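Local coordinates for methylocystis parvus OBBP MbnE (Methylocystis parvus OBBP, PDB 5ICQ), which probably serves as a periplasmic solute-binding protein that captures methanobactin for the methanobactin transport machinery, at residues I448-R453 against R457-Y462; D493-Q498 against F524-A529. All blocks are in the same frame, centred on the assembly; numbering follows the deposited sequence.

How the contacts relate
Contacts 1 and 2 meet across neighbouring strands of one mixed sheet: 442-450, which supplies 448-450 of contact 1, and 494-498, which supplies most of 493-498. These strands are parallel, and their backbones are joined by a probable hydrogen bond from M449 N to M494 O (2.9 Å). M494, on the strand of contact 2 though not touching its loop, packs its sulfur into contact 1, SD lying 3.8 Å from I448 CG1 and 3.9 Å from Y462 CE2. The two contact centres are about 15 Å apart, and they lie about 24 Å (contact 1) and 17 Å (contact 2) from the centre of the chain. Contact 1 packs a helix on the sheet; contact 2 packs a loop on it.

Contact 1: I448-R453 against R457-Y462; sequences IMVKDR and RLALAY
The methyl group of A459 sits against the branched side chains of I448 and V450, its CB 3.8 Å from I448 CG2 and 3.8 Å from V450 CG1. Alanine suits this place because its short side chain lets the helix backbone approach the strand, while the beta-branched residues present methyls close to their own backbone. In I448, CG1 lies beside the backbone N (chi1 -57°), which puts CG2 anti to that N, so that one branch covers A459 while CD1, at the end of the other, also reaches the aromatic ring of Y462, 4.1 Å from CD2. That methyl meets the ring obliquely, the two side chains crossing at about a right angle. The buried tyrosine still has a polar partner, for its OH is hydrogen-bonded to F342 O.

Strand 442-450 and helix 453-467 are the first two elements of a beta-alpha-beta unit completed by the parallel strand 472-477. The short axes of 448-450 and 457-462 approach to 9.3 Å and run nearly antiparallel, at 163°. Between them D452 serves as N-cap, its OD1 accepting a hydrogen bond from Q455 N. The first helical turn follows, with R457 N donating to R453 O over 2.9 Å at an N-H...O angle of 158°. At this exposed end the two long arginine chains lie close: R453 CB is over one face of the R457 guanidinium, 3.5 Å from NH2. Here the aliphatic part of one arginine meets the flat group of the other, while the charged atoms stay apart, R453 NE being 5.7 Å from R457 NH2.

Contact 2: D493-Q498 against F524-A529; sequences DMMIGQ and FNLAGA
A single water is held between the carbonyl oxygens of F524 and Q498, donating to F524 O over 2.8 Å and to Q498 O over 3.0 Å. It thus links the end of strand 494-498 to the segment 524-529 through two backbone acceptors. Beside this bridge the direct contact is apolar. L526 points toward the strand, and its CD1 lies 3.9 Å from G497 CA; with no side chain on G497, the leucine methyl can close directly on the alpha carbon, which is why glycine suits the place. The long, unbranched side chain of M495 reaches the same leucine, bringing CE to 4.2 Å from CD1.

L526 is presented by a type I beta turn from N525 to G528. The N525 side chain closes this loop: OD1 accepts from A529 N (3.1 Å), while ND2 donates to A529 O (3.1 Å) in the carbonyl plane, on a lone pair. G528 closes the turn with a positive phi (75°), where a beta carbon would be pressed against the preceding carbonyl oxygen, so glycine fits well. Against 493-498 the loop relies on apolar packing of L526 and the bridging water, while hydrogen bonds between A527 and T328 and between L526 O and R329 hold it beside strand 322-326.

Contact 1: I448-R453 against R457-Y462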
ATOM      1  N   ILE A 448     -20.330  10.157  14.073  1.00  8.41           N
ATOM      2  CA  ILE A 448     -19.367   9.314  13.361  1.00  6.90           C
ATOM      3  C   ILE A 448     -20.092   8.661  12.199  1.00 12.73           C
ATOM      4  O   ILE A 448     -21.011   7.860  12.407  1.00  9.17           O
ATOM      5  CB  ILE A 448     -18.754   8.232  14.268  1.00  6.23           C
ATOM      6  CG1 ILE A 448     -18.068   8.854  15.489  1.00  9.28           C
ATOM      7  CG2 ILE A 448     -17.756   7.358  13.455  1.00  6.31           C
ATOM      8  CD1 ILE A 448     -17.542   7.803  16.488  1.00  9.72           C
ATOM      9  N   MET A 449     -19.670   8.962  10.975  1.00  7.88           N
ATOM     10  CA  MET A 449     -20.275   8.341   9.803  1.00  8.08           C
ATOM     11  C   MET A 449     -19.561   7.026   9.514  1.00  8.62           C
ATOM     12  O   MET A 449     -18.330   6.993   9.442  1.00 10.54           O
ATOM     13  CB  MET A 449     -20.190   9.278   8.594  1.00  9.28           C
ATOM     14  CG  MET A 449     -20.675   8.653   7.307  1.00 11.27           C
ATOM     15  SD  MET A 449     -20.588   9.807   5.896  1.00 14.37           S
ATOM     16  CE  MET A 449     -18.824   9.867   5.574  1.00  8.68           C
ATOM     17  N   VAL A 450     -20.327   5.939   9.353  1.00  8.58           N
ATOM     18  CA  VAL A 450     -19.741   4.629   9.094  1.00  7.61           C
ATOM     19  C   VAL A 450     -20.394   3.998   7.868  1.00 10.87           C
ATOM     20  O   VAL A 450     -21.496   4.359   7.458  1.00 11.31           O
ATOM     21  CB  VAL A 450     -19.859   3.675  10.305  1.00  7.71           C
ATOM     22  CG1 VAL A 450     -19.074   4.214  11.506  1.00  8.59           C
ATOM     23  CG2 VAL A 450     -21.323   3.447  10.678  1.00  8.00           C
ATOM     24  N   LYS A 451     -19.685   3.029   7.281  1.00 13.17           N
ATOM     25  CA  LYS A 451     -20.132   2.419   6.035  1.00 19.31           C
ATOM     26  C   LYS A 451     -20.528   0.954   6.149  1.00 21.91           C
ATOM     27  O   LYS A 451     -21.171   0.442   5.229  1.00 16.04           O
ATOM     28  CB  LYS A 451     -19.048   2.553   4.956  1.00 18.64           C
ATOM     29  CG  LYS A 451     -17.839   1.658   5.160  1.00 24.50           C
ATOM     30  CD  LYS A 451     -16.952   1.695   3.913  1.00 31.52           C
ATOM     31  CE  LYS A 451     -15.720   0.825   4.057  1.00 39.50           C
ATOM     32  NZ  LYS A 451     -14.973   0.756   2.764  1.00 46.72           N
ATOM     33  N   ASP A 452     -20.182   0.264   7.236  1.00 14.07           N
ATOM     34  CA  ASP A 452     -20.584  -1.135   7.364  1.00 14.47           C
ATOM     35  C   ASP A 452     -20.710  -1.495   8.841  1.00 18.62           C
ATOM     36  O   ASP A 452     -20.468  -0.666   9.718  1.00 11.24           O
ATOM     37  CB  ASP A 452     -19.612  -2.061   6.618  1.00 16.93           C
ATOM     38  CG  ASP A 452     -18.171  -1.940   7.099  1.00 22.16           C
ATOM     39  OD1 ASP A 452     -17.924  -1.793   8.314  1.00 17.75           O
ATOM     40  OD2 ASP A 452     -17.260  -2.038   6.249  1.00 25.09           O
ATOM     41  N   ARG A 453     -21.090  -2.755   9.105  1.00 15.64           N
ATOM     42  CA  ARG A 453     -21.380  -3.204  10.471  1.00 18.86           C
ATOM     43  C   ARG A 453     -20.128  -3.265  11.329  1.00 13.32           C
ATOM     44  O   ARG A 453     -20.185  -2.996  12.536  1.00 14.49           O
ATOM     45  CB  ARG A 453     -22.038  -4.592  10.467  1.00 22.70           C
ATOM     46  CG  ARG A 453     -23.463  -4.682   9.949  1.00 38.62           C
ATOM     47  CD  ARG A 453     -23.571  -4.462   8.454  1.00 56.89           C
ATOM     48  NE  ARG A 453     -22.435  -4.982   7.683  1.00 53.73           N
ATOM     49  CZ  ARG A 453     -22.148  -4.614   6.443  1.00 42.17           C
ATOM     50  NH1 ARG A 453     -22.916  -3.714   5.832  1.00 46.16           N
ATOM     51  NH2 ARG A 453     -21.104  -5.128   5.815  1.00 47.53           N
ATOM     52  N   ARG A 457     -19.812  -1.141  14.798  1.00 11.59           N
ATOM     53  CA  ARG A 457     -19.536  -1.667  16.137  1.00  8.58           C
ATOM     54  C   ARG A 457     -18.349  -0.963  16.778  1.00  8.32           C
ATOM     55  O   ARG A 457     -18.373  -0.672  17.981  1.00  8.24           O
ATOM     56  CB  ARG A 457     -19.262  -3.168  16.089  1.00 12.88           C
ATOM     57  CG  ARG A 457     -20.417  -3.996  15.589  1.00 23.38           C
ATOM     58  CD  ARG A 457     -20.098  -5.461  15.731  1.00 36.58           C
ATOM     59  NE  ARG A 457     -20.398  -6.193  14.510  1.00 47.61           N
ATOM     60  CZ  ARG A 457     -21.623  -6.380  14.029  1.00 54.87           C
ATOM     61  NH1 ARG A 457     -22.689  -5.882  14.651  1.00 51.36           N
ATOM     62  NH2 ARG A 457     -21.780  -7.064  12.909  1.00 59.18           N
ATOM     63  N   LEU A 458     -17.294  -0.703  15.998  1.00  7.65           N
ATOM     64  CA  LEU A 458     -16.163   0.060  16.525  1.00  8.67           C
ATOM     65  C   LEU A 458     -16.605   1.443  16.984  1.00 10.32           C
ATOM     66  O   LEU A 458     -16.190   1.924  18.045  1.00  8.81           O
ATOM     67  CB  LEU A 458     -15.075   0.190  15.456  1.00  6.04           C
ATOM     68  CG  LEU A 458     -14.308  -1.057  15.030  1.00 17.44           C
ATOM     69  CD1 LEU A 458     -13.291  -0.712  13.925  1.00 16.43           C
ATOM     70  CD2 LEU A 458     -13.596  -1.641  16.244  1.00 19.16           C
ATOM     71  N   ALA A 459     -17.434   2.108  16.183  1.00  8.75           N
ATOM     72  CA  ALA A 459     -17.844   3.466  16.517  1.00  7.20           C
ATOM     73  C   ALA A 459     -18.772   3.486  17.724  1.00  5.59           C
ATOM     74  O   ALA A 459     -18.719   4.417  18.542  1.00  9.58           O
ATOM     75  CB  ALA A 459     -18.512   4.118  15.301  1.00  8.79           C
ATOM     76  N   LEU A 460     -19.635   2.470  17.848  1.00  5.42           N
ATOM     77  CA  LEU A 460     -20.533   2.389  18.998  1.00  9.80           C
ATOM     78  C   LEU A 460     -19.754   2.159  20.286  1.00 10.32           C
ATOM     79  O   LEU A 460     -20.131   2.668  21.348  1.00  8.06           O
ATOM     80  CB  LEU A 460     -21.560   1.268  18.783  1.00  9.06           C
ATOM     81  CG  LEU A 460     -22.638   1.562  17.732  1.00  9.35           C
ATOM     82  CD1 LEU A 460     -23.424   0.295  17.359  1.00 10.88           C
ATOM     83  CD2 LEU A 460     -23.605   2.646  18.267  1.00  8.15           C
ATOM     84  N   ALA A 461     -18.686   1.364  20.222  1.00  7.41           N
ATOM     85  CA  ALA A 461     -17.844   1.195  21.404  1.00 10.96           C
ATOM     86  C   ALA A 461     -17.212   2.521  21.802  1.00 11.40           C
ATOM     87  O   ALA A 461     -17.220   2.906  22.981  1.00  9.81           O
ATOM     88  CB  ALA A 461     -16.771   0.135  21.133  1.00 11.67           C
ATOM     89  N   TYR A 462     -16.663   3.237  20.821  1.00 10.36           N
ATOM     90  CA  TYR A 462     -16.070   4.543  21.077  1.00  8.56           C
ATOM     91  C   TYR A 462     -17.107   5.515  21.622  1.00 10.65           C
ATOM     92  O   TYR A 462     -16.830   6.262  22.570  1.00  9.91           O
ATOM     93  CB  TYR A 462     -15.447   5.069  19.781  1.00  6.03           C
ATOM     94  CG  TYR A 462     -14.508   6.263  19.910  1.00  7.60           C
ATOM     95  CD1 TYR A 462     -13.874   6.569  21.112  1.00  9.39           C
ATOM     96  CD2 TYR A 462     -14.235   7.065  18.795  1.00  8.27           C
ATOM     97  CE1 TYR A 462     -12.989   7.659  21.206  1.00  7.61           C
ATOM     98  CE2 TYR A 462     -13.363   8.134  18.874  1.00 13.72           C
ATOM     99  CZ  TYR A 462     -12.751   8.434  20.082  1.00 10.94           C
ATOM    100  OH  TYR A 462     -11.899   9.513  20.151  1.00 11.73           O
TER

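Contact 2: D493-Q498 against F524-A529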
ATOM      1  N   ASP A 493     -18.371  14.804  10.650  1.00  7.64           N
ATOM      2  CA  ASP A 493     -17.593  15.233  11.814  1.00  9.20           C
ATOM      3  C   ASP A 493     -16.397  14.317  12.019  1.00 13.31           C
ATOM      4  O   ASP A 493     -15.276  14.783  12.274  1.00  9.81           O
ATOM      5  CB  ASP A 493     -18.447  15.221  13.093  1.00  5.09           C
ATOM      6  CG  ASP A 493     -19.600  16.211  13.061  1.00 16.56           C
ATOM      7  OD1 ASP A 493     -19.483  17.281  12.414  1.00 13.14           O
ATOM      8  OD2 ASP A 493     -20.627  15.911  13.713  1.00 11.86           O
ATOM      9  N   MET A 494     -16.638  13.010  11.920  1.00  7.62           N
ATOM     10  CA  MET A 494     -15.635  11.972  12.105  1.00 10.23           C
ATOM     11  C   MET A 494     -16.004  10.795  11.216  1.00  8.78           C
ATOM     12  O   MET A 494     -17.186  10.508  11.011  1.00  8.20           O
ATOM     13  CB  MET A 494     -15.569  11.520  13.574  1.00  6.30           C
ATOM     14  CG  MET A 494     -14.590  10.354  13.834  1.00  6.25           C
ATOM     15  SD  MET A 494     -14.445   9.998  15.605  1.00  9.10           S
ATOM     16  CE  MET A 494     -13.446  11.380  16.138  1.00 11.32           C
ATOM     17  N   MET A 495     -14.993  10.128  10.677  1.00  5.46           N
ATOM     18  CA  MET A 495     -15.224   8.914   9.911  1.00  6.90           C
ATOM     19  C   MET A 495     -13.976   8.072  10.065  1.00  8.94           C
ATOM     20  O   MET A 495     -12.988   8.509  10.660  1.00 14.09           O
ATOM     21  CB  MET A 495     -15.537   9.217   8.434  1.00  8.60           C
ATOM     22  CG  MET A 495     -14.422   9.915   7.675  1.00 12.60           C
ATOM     23  SD  MET A 495     -14.808  10.006   5.894  1.00 25.21           S
ATOM     24  CE  MET A 495     -14.397   8.333   5.387  1.00 31.67           C
ATOM     25  N   ILE A 496     -14.015   6.852   9.549  1.00  7.21           N
ATOM     26  CA  ILE A 496     -12.848   5.974   9.612  1.00  6.57           C
ATOM     27  C   ILE A 496     -12.115   6.080   8.286  1.00 13.05           C
ATOM     28  O   ILE A 496     -12.732   5.972   7.221  1.00 13.53           O
ATOM     29  CB  ILE A 496     -13.256   4.528   9.941  1.00  9.26           C
ATOM     30  CG1 ILE A 496     -13.725   4.476  11.400  1.00 13.66           C
ATOM     31  CG2 ILE A 496     -12.080   3.578   9.707  1.00 12.39           C
ATOM     32  CD1 ILE A 496     -14.373   3.158  11.817  1.00 16.84           C
ATOM     33  N   GLY A 497     -10.805   6.341   8.344  1.00 10.73           N
ATOM     34  CA  GLY A 497     -10.025   6.547   7.146  1.00  9.84           C
ATOM     35  C   GLY A 497      -8.794   5.666   7.148  1.00 12.72           C
ATOM     36  O   GLY A 497      -8.367   5.161   8.185  1.00  9.87           O
ATOM     37  N   GLN A 498      -8.215   5.501   5.960  1.00  8.29           N
ATOM     38  CA  GLN A 498      -7.050   4.647   5.773  1.00 12.76           C
ATOM     39  C   GLN A 498      -5.890   5.445   5.186  1.00 10.44           C
ATOM     40  O   GLN A 498      -6.075   6.215   4.235  1.00 10.34           O
ATOM     41  CB  GLN A 498      -7.417   3.469   4.870  1.00 23.46           C
ATOM     42  CG  GLN A 498      -6.284   2.531   4.573  1.00 40.09           C
ATOM     43  CD  GLN A 498      -6.762   1.216   3.985  1.00 44.24           C
ATOM     44  OE1 GLN A 498      -7.118   1.141   2.809  1.00 42.67           O
ATOM     45  NE2 GLN A 498      -6.773   0.167   4.809  1.00 42.56           N
ATOM     46  N   PHE A 524      -7.503  12.606  -0.613  1.00  9.58           N
ATOM     47  CA  PHE A 524      -7.226  11.677   0.480  1.00  7.79           C
ATOM     48  C   PHE A 524      -6.982  12.368   1.813  1.00  9.19           C
ATOM     49  O   PHE A 524      -6.830  11.679   2.828  1.00  8.97           O
ATOM     50  CB  PHE A 524      -6.009  10.816   0.139  1.00 12.59           C
ATOM     51  CG  PHE A 524      -6.221   9.939  -1.061  1.00 27.44           C
ATOM     52  CD1 PHE A 524      -7.498   9.588  -1.457  1.00 31.42           C
ATOM     53  CD2 PHE A 524      -5.150   9.464  -1.800  1.00 37.09           C
ATOM     54  CE1 PHE A 524      -7.704   8.781  -2.566  1.00 38.59           C
ATOM     55  CE2 PHE A 524      -5.359   8.655  -2.909  1.00 39.27           C
ATOM     56  CZ  PHE A 524      -6.633   8.318  -3.284  1.00 35.56           C
ATOM     57  N   ASN A 525      -6.943  13.694   1.836  1.00  7.16           N
ATOM     58  CA  ASN A 525      -6.646  14.429   3.067  1.00  7.17           C
ATOM     59  C   ASN A 525      -7.943  14.611   3.860  1.00  8.34           C
ATOM     60  O   ASN A 525      -8.531  15.692   3.931  1.00  7.06           O
ATOM     61  CB  ASN A 525      -5.981  15.763   2.732  1.00  5.28           C
ATOM     62  CG  ASN A 525      -5.398  16.454   3.962  1.00  7.19           C
ATOM     63  OD1 ASN A 525      -5.774  16.151   5.095  1.00  9.18           O
ATOM     64  ND2 ASN A 525      -4.491  17.401   3.735  1.00  6.50           N
ATOM     65  N   LEU A 526      -8.395  13.501   4.462  1.00  8.21           N
ATOM     66  CA  LEU A 526      -9.720  13.497   5.084  1.00  7.05           C
ATOM     67  C   LEU A 526      -9.792  14.428   6.289  1.00  5.99           C
ATOM     68  O   LEU A 526     -10.840  15.029   6.546  1.00  8.77           O
ATOM     69  CB  LEU A 526     -10.085  12.077   5.501  1.00  6.63           C
ATOM     70  CG  LEU A 526     -10.100  11.077   4.352  1.00  9.39           C
ATOM     71  CD1 LEU A 526     -10.396   9.661   4.872  1.00 20.26           C
ATOM     72  CD2 LEU A 526     -11.137  11.513   3.350  1.00 15.53           C
ATOM     73  N   ALA A 527      -8.701  14.548   7.045  1.00  4.36           N
ATOM     74  CA  ALA A 527      -8.720  15.379   8.243  1.00  7.07           C
ATOM     75  C   ALA A 527      -8.669  16.868   7.930  1.00  9.44           C
ATOM     76  O   ALA A 527      -9.001  17.685   8.800  1.00  9.73           O
ATOM     77  CB  ALA A 527      -7.550  15.006   9.158  1.00  8.15           C
ATOM     78  N   GLY A 528      -8.263  17.246   6.719  1.00  8.82           N
ATOM     79  CA  GLY A 528      -8.070  18.656   6.436  1.00  8.69           C
ATOM     80  C   GLY A 528      -6.812  19.225   7.056  1.00  9.33           C
ATOM     81  O   GLY A 528      -6.786  20.405   7.416  1.00  8.14           O
ATOM     82  N   ALA A 529      -5.765  18.416   7.183  1.00  8.63           N
ATOM     83  CA  ALA A 529      -4.508  18.894   7.745  1.00  9.62           C
ATOM     84  C   ALA A 529      -3.895  19.936   6.823  1.00 10.48           C
ATOM     85  O   ALA A 529      -3.761  19.701   5.621  1.00 10.83           O
ATOM     86  CB  ALA A 529      -3.540  17.731   7.946  1.00  7.60           C
TER
HETATM   87  O   HOH W   1      -6.866   8.833   2.911  1.00 21.08           O